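Local atomic coordinates of purine nucleoside phosphorylase YlmD (Geobacillus stearothermophilus, PDB entry 6T0Y), a protein that catalyses the phosphorolysis of adenosine, inosine and S-methyl-5'-thioadenosine to the free base and ribose 1-phosphate or its 5-methylthio analogue, and also deaminates adenosine. Residues Leu119-Ala124 against Val139-Ala144; Cys184-Asp189 against Pro212-Leu217; Cys76-His81 against Gln98-Ala103. All blocks are in the same frame, centred on the assembly; numbering follows the deposited sequence.

Contact 1. Residues Leu119-Ala124 against Val139-Ala144; sequences LALCFA and VGLAHA. With ZN (zinc ion), chain C.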
ATOM      1  N   LEU A 119       5.043  -9.448  -3.085  1.00  7.96           N
ATOM      2  CA  LEU A 119       5.414  -8.083  -2.749  1.00  7.97           C
ATOM      3  C   LEU A 119       4.742  -7.712  -1.434  1.00  7.39           C
ATOM      4  O   LEU A 119       3.550  -7.954  -1.253  1.00  8.48           O
ATOM      5  CB  LEU A 119       4.957  -7.124  -3.845  1.00  8.14           C
ATOM      6  CG  LEU A 119       5.367  -7.486  -5.267  1.00  8.86           C
ATOM      7  CD1 LEU A 119       4.871  -6.441  -6.226  1.00 10.09           C
ATOM      8  CD2 LEU A 119       6.854  -7.641  -5.407  1.00  9.64           C
ATOM      9  N   ALA A 120       5.490  -7.116  -0.507  1.00  6.84           N
ATOM     10  CA  ALA A 120       5.013  -6.954   0.865  1.00  7.97           C
ATOM     11  C   ALA A 120       5.473  -5.609   1.406  1.00  8.38           C
ATOM     12  O   ALA A 120       6.672  -5.409   1.610  1.00  9.10           O
ATOM     13  CB  ALA A 120       5.550  -8.108   1.712  1.00 10.79           C
ATOM     14  N   LEU A 121       4.528  -4.703   1.665  1.00  6.91           N
ATOM     15  CA  LEU A 121       4.806  -3.361   2.144  1.00  6.77           C
ATOM     16  C   LEU A 121       3.962  -3.082   3.385  1.00  7.16           C
ATOM     17  O   LEU A 121       2.867  -3.610   3.542  1.00  7.85           O
ATOM     18  CB  LEU A 121       4.541  -2.311   1.069  1.00  8.82           C
ATOM     19  CG  LEU A 121       5.656  -2.101   0.036  1.00  9.72           C
ATOM     20  CD1 LEU A 121       5.802  -3.212  -0.974  1.00 11.45           C
ATOM     21  CD2 LEU A 121       5.405  -0.797  -0.671  1.00 12.00           C
ATOM     22  N   CYS A 122       4.473  -2.234   4.276  1.00  6.50           N
ATOM     23  CA  CYS A 122       3.871  -1.969   5.569  1.00  7.52           C
ATOM     24  C   CYS A 122       3.147  -0.631   5.609  1.00  6.94           C
ATOM     25  O   CYS A 122       3.601   0.354   5.031  1.00  7.61           O
ATOM     26  CB  CYS A 122       4.940  -1.958   6.657  1.00  9.10           C
ATOM     27  SG  CYS A 122       5.610  -3.611   7.031  1.00 13.56           S
ATOM     28  N   PHE A 123       2.030  -0.598   6.338  1.00  6.75           N
ATOM     29  CA  PHE A 123       1.120   0.534   6.353  1.00  7.27           C
ATOM     30  C   PHE A 123       0.467   0.737   7.711  1.00  6.74           C
ATOM     31  O   PHE A 123       0.110  -0.223   8.383  1.00  7.50           O
ATOM     32  CB  PHE A 123      -0.015   0.283   5.349  1.00  7.36           C
ATOM     33  CG  PHE A 123       0.454   0.335   3.945  1.00  7.43           C
ATOM     34  CD1 PHE A 123       0.507   1.550   3.290  1.00  8.06           C
ATOM     35  CD2 PHE A 123       0.959  -0.789   3.310  1.00  8.03           C
ATOM     36  CE1 PHE A 123       1.011   1.653   2.017  1.00  7.99           C
ATOM     37  CE2 PHE A 123       1.455  -0.687   2.019  1.00  7.99           C
ATOM     38  CZ  PHE A 123       1.500   0.546   1.390  1.00  8.30           C
ATOM     39  N   ALA A 124       0.214   2.004   8.054  1.00  6.65           N
ATOM     40  CA  ALA A 124      -0.654   2.370   9.180  1.00  7.87           C
ATOM     41  C   ALA A 124      -1.157   3.801   9.010  1.00  7.91           C
ATOM     42  O   ALA A 124      -0.951   4.636   9.895  1.00  8.65           O
ATOM     43  CB  ALA A 124       0.065   2.253  10.513  1.00  9.82           C
ATOM     44  N   VAL A 139       2.143  -7.548 -11.358  1.00  8.66           N
ATOM     45  CA  VAL A 139       1.546  -7.032 -10.136  1.00  7.72           C
ATOM     46  C   VAL A 139       2.487  -5.976  -9.582  1.00  7.78           C
ATOM     47  O   VAL A 139       3.706  -6.045  -9.764  1.00  8.61           O
ATOM     48  CB  VAL A 139       1.236  -8.104  -9.063  1.00  8.57           C
ATOM     49  CG1 VAL A 139       0.233  -9.097  -9.589  1.00 11.14           C
ATOM     50  CG2 VAL A 139       2.479  -8.809  -8.593  1.00 10.90           C
ATOM     51  N   GLY A 140       1.917  -5.017  -8.877  1.00  7.12           N
ATOM     52  CA  GLY A 140       2.733  -4.006  -8.235  1.00  7.50           C
ATOM     53  C   GLY A 140       2.059  -3.515  -6.977  1.00  6.82           C
ATOM     54  O   GLY A 140       0.857  -3.672  -6.780  1.00  6.65           O
ATOM     55  N   LEU A 141       2.856  -2.869  -6.144  1.00  6.68           N
ATOM     56  CA  LEU A 141       2.391  -2.336  -4.874  1.00  7.16           C
ATOM     57  C   LEU A 141       3.228  -1.125  -4.516  1.00  6.35           C
ATOM     58  O   LEU A 141       4.457  -1.180  -4.554  1.00  7.89           O
ATOM     59  CB  LEU A 141       2.498  -3.430  -3.803  1.00  8.86           C
ATOM     60  CG  LEU A 141       1.987  -3.114  -2.405  1.00  9.45           C
ATOM     61  CD1 LEU A 141       0.557  -2.641  -2.393  1.00 11.27           C
ATOM     62  CD2 LEU A 141       2.165  -4.358  -1.541  1.00 11.43           C
ATOM     63  N   ALA A 142       2.564  -0.032  -4.191  1.00  6.79           N
ATOM     64  CA  ALA A 142       3.229   1.206  -3.838  1.00  7.19           C
ATOM     65  C   ALA A 142       2.673   1.759  -2.534  1.00  6.47           C
ATOM     66  O   ALA A 142       1.507   1.567  -2.201  1.00  7.60           O
ATOM     67  CB  ALA A 142       3.060   2.258  -4.928  1.00  8.80           C
ATOM     68  N   HIS A 143       3.539   2.451  -1.823  1.00  7.26           N
ATOM     69  CA  HIS A 143       3.267   3.114  -0.554  1.00  8.11           C
ATOM     70  C   HIS A 143       3.262   4.610  -0.809  1.00  8.42           C
ATOM     71  O   HIS A 143       4.284   5.185  -1.174  1.00  9.61           O
ATOM     72  CB  HIS A 143       4.375   2.667   0.414  1.00  9.20           C
ATOM     73  CG  HIS A 143       4.586   3.535   1.614  1.00 10.62           C
ATOM     74  ND1 HIS A 143       5.707   4.328   1.768  1.00 13.90           N
ATOM     75  CD2 HIS A 143       3.900   3.629   2.775  1.00 14.35           C
ATOM     76  CE1 HIS A 143       5.652   4.935   2.938  1.00 16.51           C
ATOM     77  NE2 HIS A 143       4.552   4.547   3.561  1.00 15.47           N
ATOM     78  N   ALA A 144       2.117   5.249  -0.603  1.00  8.77           N
ATOM     79  CA  ALA A 144       1.955   6.674  -0.874  1.00 10.46           C
ATOM     80  C   ALA A 144       1.390   7.426   0.335  1.00  9.94           C
ATOM     81  O   ALA A 144       0.178   7.480   0.528  1.00 10.97           O
ATOM     82  CB  ALA A 144       1.071   6.852  -2.105  1.00 11.88           C
TER
HETATM   83 ZN    ZN C 302       4.176   5.627   5.176  0.64 23.14          ZN

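Contact 2. Residues Cys184-Asp189 against Pro212-Leu217; sequences CYTVDD and PGQYAL. With ZN (zinc ion), chain B.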
ATOM      1  N   CYS A 184     -10.212  12.262   9.159  1.00 15.68           N
ATOM      2  CA  CYS A 184      -9.229  12.206  10.229  1.00 16.92           C
ATOM      3  C   CYS A 184      -7.905  12.878   9.902  1.00 16.76           C
ATOM      4  O   CYS A 184      -7.117  13.097  10.826  1.00 20.72           O
ATOM      5  CB  CYS A 184      -8.950  10.741  10.613  1.00 15.86           C
ATOM      6  SG  CYS A 184     -10.385   9.840  11.283  1.00 17.09           S
ATOM      7  N   TYR A 185      -7.613  13.186   8.645  1.00 15.04           N
ATOM      8  CA  TYR A 185      -6.296  13.678   8.239  1.00 15.15           C
ATOM      9  C   TYR A 185      -6.401  15.147   7.859  1.00 15.55           C
ATOM     10  O   TYR A 185      -6.973  15.495   6.816  1.00 17.88           O
ATOM     11  CB  TYR A 185      -5.762  12.861   7.067  1.00 15.72           C
ATOM     12  CG  TYR A 185      -4.313  13.068   6.730  1.00 16.45           C
ATOM     13  CD1 TYR A 185      -3.389  13.401   7.696  1.00 17.26           C
ATOM     14  CD2 TYR A 185      -3.863  12.896   5.436  1.00 17.68           C
ATOM     15  CE1 TYR A 185      -2.051  13.577   7.377  1.00 19.77           C
ATOM     16  CE2 TYR A 185      -2.522  13.050   5.112  1.00 19.18           C
ATOM     17  CZ  TYR A 185      -1.621  13.396   6.078  1.00 19.95           C
ATOM     18  OH  TYR A 185      -0.301  13.562   5.693  1.00 22.09           O
ATOM     19  N   THR A 186      -5.856  16.009   8.713  1.00 16.75           N
ATOM     20  CA  THR A 186      -5.803  17.449   8.492  1.00 17.49           C
ATOM     21  C   THR A 186      -4.348  17.863   8.334  1.00 18.64           C
ATOM     22  O   THR A 186      -3.496  17.476   9.139  1.00 21.42           O
ATOM     23  CB  THR A 186      -6.430  18.208   9.664  1.00 21.58           C
ATOM     24  OG1 THR A 186      -7.808  17.827   9.801  1.00 24.42           O
ATOM     25  CG2 THR A 186      -6.326  19.722   9.448  1.00 22.75           C
ATOM     26  N   VAL A 187      -4.070  18.657   7.309  1.00 17.33           N
ATOM     27  CA  VAL A 187      -2.716  19.072   6.968  1.00 16.26           C
ATOM     28  C   VAL A 187      -2.695  20.585   6.765  1.00 17.30           C
ATOM     29  O   VAL A 187      -3.730  21.253   6.754  1.00 17.77           O
ATOM     30  CB  VAL A 187      -2.189  18.341   5.717  1.00 16.50           C
ATOM     31  CG1 VAL A 187      -2.254  16.834   5.910  1.00 18.05           C
ATOM     32  CG2 VAL A 187      -2.976  18.792   4.468  1.00 16.95           C
ATOM     33  N   ASP A 188      -1.491  21.118   6.583  1.00 21.23           N
ATOM     34  CA  ASP A 188      -1.282  22.551   6.447  1.00 23.70           C
ATOM     35  C   ASP A 188      -1.023  22.926   4.986  1.00 22.32           C
ATOM     36  O   ASP A 188      -1.059  22.092   4.077  1.00 20.97           O
ATOM     37  CB  ASP A 188      -0.155  23.029   7.376  1.00 30.84           C
ATOM     38  CG  ASP A 188       1.183  22.379   7.067  1.00 38.76           C
ATOM     39  OD1 ASP A 188       1.259  21.624   6.082  1.00 40.91           O
ATOM     40  OD2 ASP A 188       2.156  22.613   7.821  1.00 42.80           O
ATOM     41  N   ASP A 189      -0.770  24.218   4.766  1.00 22.48           N
ATOM     42  CA  ASP A 189      -0.585  24.733   3.414  1.00 25.72           C
ATOM     43  C   ASP A 189       0.599  24.083   2.709  1.00 26.35           C
ATOM     44  O   ASP A 189       0.557  23.864   1.494  1.00 26.67           O
ATOM     45  CB  ASP A 189      -0.392  26.249   3.458  1.00 29.55           C
ATOM     46  CG  ASP A 189      -1.699  27.000   3.599  1.00 35.45           C
ATOM     47  OD1 ASP A 189      -2.549  26.880   2.689  1.00 37.35           O
ATOM     48  OD2 ASP A 189      -1.883  27.687   4.627  1.00 39.50           O
ATOM     49  N   PRO A 212      -8.913  28.284   8.595  1.00 25.82           N
ATOM     50  CA  PRO A 212      -7.798  28.933   7.879  1.00 28.05           C
ATOM     51  C   PRO A 212      -6.482  28.177   7.980  1.00 26.76           C
ATOM     52  O   PRO A 212      -5.977  27.926   9.076  1.00 27.71           O
ATOM     53  CB  PRO A 212      -7.719  30.320   8.528  1.00 28.91           C
ATOM     54  CG  PRO A 212      -9.154  30.600   8.916  1.00 28.62           C
ATOM     55  CD  PRO A 212      -9.714  29.250   9.369  1.00 27.21           C
ATOM     56  N   GLY A 213      -5.941  27.785   6.826  1.00 24.62           N
ATOM     57  CA  GLY A 213      -4.667  27.101   6.762  1.00 23.89           C
ATOM     58  C   GLY A 213      -4.692  25.642   7.137  1.00 22.26           C
ATOM     59  O   GLY A 213      -3.625  25.036   7.255  1.00 23.70           O
ATOM     60  N   GLN A 214      -5.869  25.061   7.332  1.00 20.01           N
ATOM     61  CA  GLN A 214      -6.017  23.668   7.719  1.00 19.48           C
ATOM     62  C   GLN A 214      -6.929  22.998   6.710  1.00 18.14           C
ATOM     63  O   GLN A 214      -8.015  23.520   6.406  1.00 19.67           O
ATOM     64  CB  GLN A 214      -6.635  23.569   9.113  1.00 23.04           C
ATOM     65  CG  GLN A 214      -5.766  24.124  10.209  1.00 27.53           C
ATOM     66  CD  GLN A 214      -4.514  23.303  10.412  1.00 33.04           C
ATOM     67  OE1 GLN A 214      -3.435  23.656   9.939  1.00 36.12           O
ATOM     68  NE2 GLN A 214      -4.648  22.204  11.128  1.00 33.78           N
ATOM     69  N   TYR A 215      -6.494  21.846   6.201  1.00 15.55           N
ATOM     70  CA  TYR A 215      -7.171  21.183   5.102  1.00 15.44           C
ATOM     71  C   TYR A 215      -7.407  19.722   5.434  1.00 13.91           C
ATOM     72  O   TYR A 215      -6.469  18.997   5.792  1.00 15.37           O
ATOM     73  CB  TYR A 215      -6.331  21.269   3.828  1.00 18.12           C
ATOM     74  CG  TYR A 215      -5.994  22.681   3.437  1.00 20.14           C
ATOM     75  CD1 TYR A 215      -4.870  23.304   3.952  1.00 21.32           C
ATOM     76  CD2 TYR A 215      -6.800  23.400   2.560  1.00 23.34           C
ATOM     77  CE1 TYR A 215      -4.552  24.601   3.610  1.00 24.50           C
ATOM     78  CE2 TYR A 215      -6.487  24.705   2.209  1.00 25.43           C
ATOM     79  CZ  TYR A 215      -5.364  25.298   2.739  1.00 25.45           C
ATOM     80  OH  TYR A 215      -5.051  26.593   2.393  1.00 27.98           O
ATOM     81  N   ALA A 216      -8.657  19.299   5.302  1.00 13.80           N
ATOM     82  CA  ALA A 216      -9.008  17.889   5.366  1.00 13.66           C
ATOM     83  C   ALA A 216      -8.591  17.254   4.046  1.00 14.15           C
ATOM     84  O   ALA A 216      -9.115  17.610   2.989  1.00 16.64           O
ATOM     85  CB  ALA A 216     -10.508  17.735   5.583  1.00 15.01           C
ATOM     86  N   LEU A 217      -7.630  16.346   4.087  1.00 13.86           N
ATOM     87  CA  LEU A 217      -6.984  15.841   2.886  1.00 14.07           C
ATOM     88  C   LEU A 217      -7.410  14.408   2.614  1.00 14.12           C
ATOM     89  O   LEU A 217      -7.393  13.562   3.515  1.00 14.01           O
ATOM     90  CB  LEU A 217      -5.466  15.893   3.032  1.00 14.11           C
ATOM     91  CG  LEU A 217      -4.630  15.298   1.895  1.00 14.38           C
ATOM     92  CD1 LEU A 217      -4.907  15.971   0.579  1.00 15.12           C
ATOM     93  CD2 LEU A 217      -3.153  15.387   2.283  1.00 15.49           C
TER
HETATM   94 ZN    ZN B 301     -11.382   8.548   9.633  1.00 17.15          ZN
HETATM   95  O   HOH W   1      -1.317  26.263   6.781  1.00 32.59           O

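Contact 3. Residues Cys76-His81 against Gln98-Ala103; sequences CCEQVH and QDFATA. With ZN (zinc ion), chain C.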
ATOM      1  N   CYS A  76      10.389  -7.162   0.317  1.00  8.51           N
ATOM      2  CA  CYS A  76      10.050  -5.924   0.995  1.00  8.26           C
ATOM      3  C   CYS A  76      11.036  -4.839   0.593  1.00  8.61           C
ATOM      4  O   CYS A  76      12.122  -5.121   0.100  1.00 10.47           O
ATOM      5  CB  CYS A  76      10.109  -6.118   2.518  1.00  8.97           C
ATOM      6  SG  CYS A  76       9.081  -7.431   3.163  1.00 12.39           S
ATOM      7  N   CYS A  77      10.653  -3.592   0.852  1.00  8.36           N
ATOM      8  CA  CYS A  77      11.492  -2.450   0.527  1.00  9.77           C
ATOM      9  C   CYS A  77      11.601  -1.523   1.733  1.00  8.92           C
ATOM     10  O   CYS A  77      10.882  -1.650   2.722  1.00 10.42           O
ATOM     11  CB  CYS A  77      11.010  -1.692  -0.722  1.00  9.63           C
ATOM     12  SG  CYS A  77       9.367  -0.964  -0.626  1.00 10.80           S
ATOM     13  N   GLU A  78      12.543  -0.595   1.645  1.00  8.69           N
ATOM     14  CA  GLU A  78      12.893   0.253   2.777  1.00  9.06           C
ATOM     15  C   GLU A  78      11.782   1.234   3.127  1.00  9.10           C
ATOM     16  O   GLU A  78      11.654   1.620   4.285  1.00 11.91           O
ATOM     17  CB  GLU A  78      14.192   0.994   2.446  1.00 10.67           C
ATOM     18  CG  GLU A  78      14.768   1.753   3.607  1.00 13.88           C
ATOM     19  CD  GLU A  78      16.059   2.500   3.308  1.00 18.45           C
ATOM     20  OE1 GLU A  78      16.571   3.117   4.274  1.00 21.88           O
ATOM     21  OE2 GLU A  78      16.540   2.492   2.152  1.00 15.56           O
ATOM     22  N   GLN A  79      10.990   1.674   2.150  1.00  8.71           N
ATOM     23  CA  GLN A  79       9.879   2.607   2.350  1.00  8.06           C
ATOM     24  C   GLN A  79      10.364   3.930   2.959  1.00  9.12           C
ATOM     25  O   GLN A  79      10.048   4.290   4.087  1.00 11.23           O
ATOM     26  CB  GLN A  79       8.734   1.993   3.157  1.00  9.84           C
ATOM     27  CG  GLN A  79       8.123   0.782   2.459  1.00  9.91           C
ATOM     28  CD  GLN A  79       6.962   0.178   3.181  1.00 10.87           C
ATOM     29  OE1 GLN A  79       6.901  -1.031   3.339  1.00 11.53           O
ATOM     30  NE2 GLN A  79       5.967   0.983   3.499  1.00 14.37           N
ATOM     31  N   VAL A  80      11.087   4.697   2.140  1.00  8.71           N
ATOM     32  CA  VAL A  80      11.669   5.965   2.564  1.00  9.32           C
ATOM     33  C   VAL A  80      10.769   7.173   2.366  1.00 11.30           C
ATOM     34  O   VAL A  80      11.220   8.309   2.561  1.00 12.11           O
ATOM     35  CB  VAL A  80      13.050   6.177   1.895  1.00 10.57           C
ATOM     36  CG1 VAL A  80      14.018   5.075   2.285  1.00 11.94           C
ATOM     37  CG2 VAL A  80      12.919   6.282   0.367  1.00 11.98           C
ATOM     38  N   HIS A  81       9.501   6.949   2.003  1.00  9.38           N
ATOM     39  CA  HIS A  81       8.554   8.034   1.714  1.00 10.62           C
ATOM     40  C   HIS A  81       9.007   8.903   0.540  1.00 10.57           C
ATOM     41  O   HIS A  81       8.760  10.116   0.488  1.00 14.75           O
ATOM     42  CB  HIS A  81       8.218   8.850   2.948  1.00 15.20           C
ATOM     43  CG  HIS A  81       7.377   8.089   3.943  1.00 23.18           C
ATOM     44  ND1 HIS A  81       7.939   7.199   4.834  1.00 26.51           N
ATOM     45  CD2 HIS A  81       6.047   8.093   4.209  1.00 29.15           C
ATOM     46  CE1 HIS A  81       6.999   6.682   5.603  1.00 28.53           C
ATOM     47  NE2 HIS A  81       5.852   7.249   5.282  1.00 30.44           N
ATOM     48  N   GLN A  98      12.803 -11.074   6.783  1.00 11.59           N
ATOM     49  CA  GLN A  98      13.059 -11.321   8.188  1.00 13.51           C
ATOM     50  C   GLN A  98      14.092 -10.385   8.783  1.00 14.66           C
ATOM     51  O   GLN A  98      14.251 -10.379  10.004  1.00 19.52           O
ATOM     52  CB  GLN A  98      13.530 -12.764   8.409  1.00 19.03           C
ATOM     53  CG  GLN A  98      12.568 -13.791   7.882  1.00 22.36           C
ATOM     54  CD  GLN A  98      13.029 -15.206   8.111  1.00 26.80           C
ATOM     55  OE1 GLN A  98      13.483 -15.556   9.194  1.00 28.28           O
ATOM     56  NE2 GLN A  98      12.903 -16.035   7.087  1.00 28.62           N
ATOM     57  N   ASP A  99      14.797  -9.602   7.966  1.00 14.46           N
ATOM     58  CA  ASP A  99      15.836  -8.683   8.424  1.00 14.88           C
ATOM     59  C   ASP A  99      15.632  -7.407   7.622  1.00 12.74           C
ATOM     60  O   ASP A  99      15.810  -7.405   6.399  1.00 14.36           O
ATOM     61  CB  ASP A  99      17.242  -9.233   8.178  1.00 19.63           C
ATOM     62  CG  ASP A  99      18.316  -8.398   8.851  1.00 26.57           C
ATOM     63  OD1 ASP A  99      19.299  -8.974   9.342  1.00 32.08           O
ATOM     64  OD2 ASP A  99      18.159  -7.163   8.934  1.00 27.58           O
ATOM     65  N   PHE A 100      15.246  -6.333   8.300  1.00 11.95           N
ATOM     66  CA  PHE A 100      14.938  -5.091   7.610  1.00 12.40           C
ATOM     67  C   PHE A 100      16.126  -4.582   6.808  1.00 11.73           C
ATOM     68  O   PHE A 100      15.945  -3.944   5.767  1.00 12.74           O
ATOM     69  CB  PHE A 100      14.483  -4.049   8.622  1.00 13.43           C
ATOM     70  CG  PHE A 100      14.063  -2.768   8.000  1.00 16.48           C
ATOM     71  CD1 PHE A 100      12.919  -2.709   7.237  1.00 20.07           C
ATOM     72  CD2 PHE A 100      14.801  -1.620   8.168  1.00 17.55           C
ATOM     73  CE1 PHE A 100      12.517  -1.523   6.649  1.00 20.41           C
ATOM     74  CE2 PHE A 100      14.393  -0.429   7.594  1.00 18.33           C
ATOM     75  CZ  PHE A 100      13.261  -0.389   6.822  1.00 19.97           C
ATOM     76  N   ALA A 101      17.344  -4.861   7.266  1.00 12.07           N
ATOM     77  CA  ALA A 101      18.534  -4.347   6.607  1.00 14.29           C
ATOM     78  C   ALA A 101      18.738  -4.899   5.204  1.00 13.15           C
ATOM     79  O   ALA A 101      19.503  -4.311   4.439  1.00 16.18           O
ATOM     80  CB  ALA A 101      19.759  -4.647   7.464  1.00 18.27           C
ATOM     81  N   THR A 102      18.083  -5.993   4.836  1.00 11.93           N
ATOM     82  CA  THR A 102      18.190  -6.525   3.484  1.00 12.51           C
ATOM     83  C   THR A 102      17.022  -6.119   2.593  1.00 11.76           C
ATOM     84  O   THR A 102      16.951  -6.566   1.443  1.00 12.73           O
ATOM     85  CB  THR A 102      18.330  -8.052   3.483  1.00 13.96           C
ATOM     86  OG1 THR A 102      17.108  -8.657   3.923  1.00 13.91           O
ATOM     87  CG2 THR A 102      19.460  -8.520   4.365  1.00 17.15           C
ATOM     88  N   ALA A 103      16.112  -5.288   3.074  1.00 10.38           N
ATOM     89  CA  ALA A 103      15.042  -4.800   2.218  1.00 10.15           C
ATOM     90  C   ALA A 103      15.600  -4.038   1.018  1.00 10.30           C
ATOM     91  O   ALA A 103      16.674  -3.436   1.066  1.00 12.01           O
ATOM     92  CB  ALA A 103      14.135  -3.866   3.009  1.00 10.17           C
TER
HETATM   93 ZN    ZN C 302       4.176   5.627   5.176  0.64 23.14          ZN

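Contact 1. Residues Leu119-Ala124 against Val139-Ala144
L119 reaches V139 and G140 through one branch. Its CD1 lies 3.7 Å from V139 O and also meets V139 CG2 and G140 CA. L119 CB faces L141 CB. The strand pieces 119-123 and 139-144 run nearly parallel, with axes 13° apart and 7.6 Å at closest approach. They belong to two different sheets, so side chains rather than backbone bonds join them. A120 points away from the other strand, onto L265. L121 packs next. Its CD1 lies 3.9 Å from L141 CD2, and the two leucines lie alongside one another, running in opposite senses. L141 holds CG anti to its backbone N (chi1 -177°), which brings its CD2 to L119 O as well. The other methyl of L121, CD2, rests on H143 CB at 3.8 Å. C122 points away, but its O comes near H143 CD2.

The CB of F123 does not point at the other strand, but the ring end reaches it. CZ meets H143 CB and approaches A142 O, which lies near the ring plane at the edge. CE1 is 3.6 Å from H143 CD2. The edge of the H143 ring is directed toward the F123 face in an offset edge-to-face pair, centroids 5.4 Å apart and planes at 61°. An alanine here would remove the ring from beside H143, and the imidazole would probably lose a wall that limits its rotation.

H143 NE2 binds the catalytic zinc ion at 2.0 Å, and H81 and C126 are the other protein ligands. H143 ND1 is hydrogen-bonded to D108 OD2. The imidazole is thus fixed by a metal bond, a second-shell carboxylate and aromatic packing. The rest of the contact is apolar, which places this ligand against a buried hydrocarbon core.

Contact 2. Residues Cys184-Asp189 against Pro212-Leu217
Y215 OH gives a hydrogen bond of 2.5 Å to D189 OD1. It meets the oxygen on the syn side, 25° out of the carboxylate plane. The carboxylate and ring planes are 72° apart, and OD1 sits at the edge of the ring. Y215 reaches there with CG anti to its carbonyl carbon (chi1 -57°), which carries the ring past V187 O toward the start of helix 189-195. D189 OD2 accepts a hydrogen bond from a water at 2.6 Å. That water also donates to G213 O and accepts from D189 N. Both carboxylate oxygens are therefore tied to segment 212-217, one directly and one through water. D188 is the N-cap of helix 189-195; its OD1 makes a weak hydrogen bond to V191 N.

Backbone bonds join the strands. V187 N donates to Y215 O at 2.9 Å, and Y215 N returns a bond to V187 O of the same length. L217 N donates to Y185 O, also at 2.9 Å, in a nearly straight bond. T186 and A216 form the non-hydrogen-bonded pair between the V187-Y215 pair and this bond, where T186 CA makes a CA-H...O contact to Y215 O at 3.2 Å.

Apolar packing on the side of V187 centres on L217. L217 CD2 lies 3.7 Å from Y185 CE2 and also touches V187 CG1. The Y185 and L217 side chains run side by side, and V187 CG1 lies over one face of the Y185 ring, offset toward its rim. V191, V192 and L195 of the helix continue this apolar layer.

C184 SG binds the second zinc ion at 2.3 Å, with C183, C243 and C246. The whole is an antiparallel pair at the edge of a three-stranded sheet, leading from a four-cysteine zinc site into helix 189-195.

Contact 3. Residues Cys76-His81 against Gln98-Ala103
E78 and F100 meet with their side chains crossed at about a right angle. The carboxylate and ring planes are 74° apart. The ring comes in end first: CZ lies 4.1 Å from E78 CG and 3.6 Å from E78 O. That oxygen sits at the ring edge, near its plane, so the carbonyl faces ring C-H groups. F100 has CG anti to its backbone N (chi1 -176°), which lets the far end of the ring reach segment 76-81 although its CB does not point there. Beyond CG the extended glutamate chain leads the carboxylate away from the ring, where OE2 is hydrogen-bonded to G106 N. F100 also lies near H48, an inosine-binding residue.

A103 makes the other half of the contact. Its CB points toward segment 76-81. It lies 3.7 Å from C77 C and 3.9 Å from E78 N, over the peptide that joins them. A103 CA is 3.6 Å from C76 O. C77 turns its own side chain away, toward V107 and L121, and shows A103 its backbone.

The backbone around F100 is held by local hydrogen bonds. D99 OD2 accepts from A101 N at 3.0 Å, which forms an Asx turn. A103 N bonds to F100 O, closing the short 3-10 segment 100-102, and this bond ties the two contacting residues together. Backbone bonds from C76 and E78 to V104 join the two loops.

No hydrogen bond crosses directly between the two segments. The contact packs the loop that carries H81, a ligand of the catalytic zinc ion, a few residues farther on. It is a methyl and a ring edge laid against peptide groups, probably with weak electrostatic attraction at E78 O. Its polar ties, to V104 and G106, are made beside it.

Along the chain, contact 3 closes first, then contacts 1 and 2. Contact 1 joins strand 118-123 of one mixed sheet to strand 138-144 of the other. Contacts 1 and 3 adjoin, centres 11 Å apart. Q79 OE1 probably accepts a hydrogen bond from C122 N at 2.9 Å, tying the loop of contact 3 to strand 118-123. H143 of contact 1 and H81 of contact 3 bind the same catalytic zinc ion, so the strand core and the loop build one site. Contact 2 is peripheral, in the three-stranded sheet beside the second, probably structural zinc. Its centre lies 25 Å from that of contact 1 and 30 Å from that of contact 3, and it touches neither.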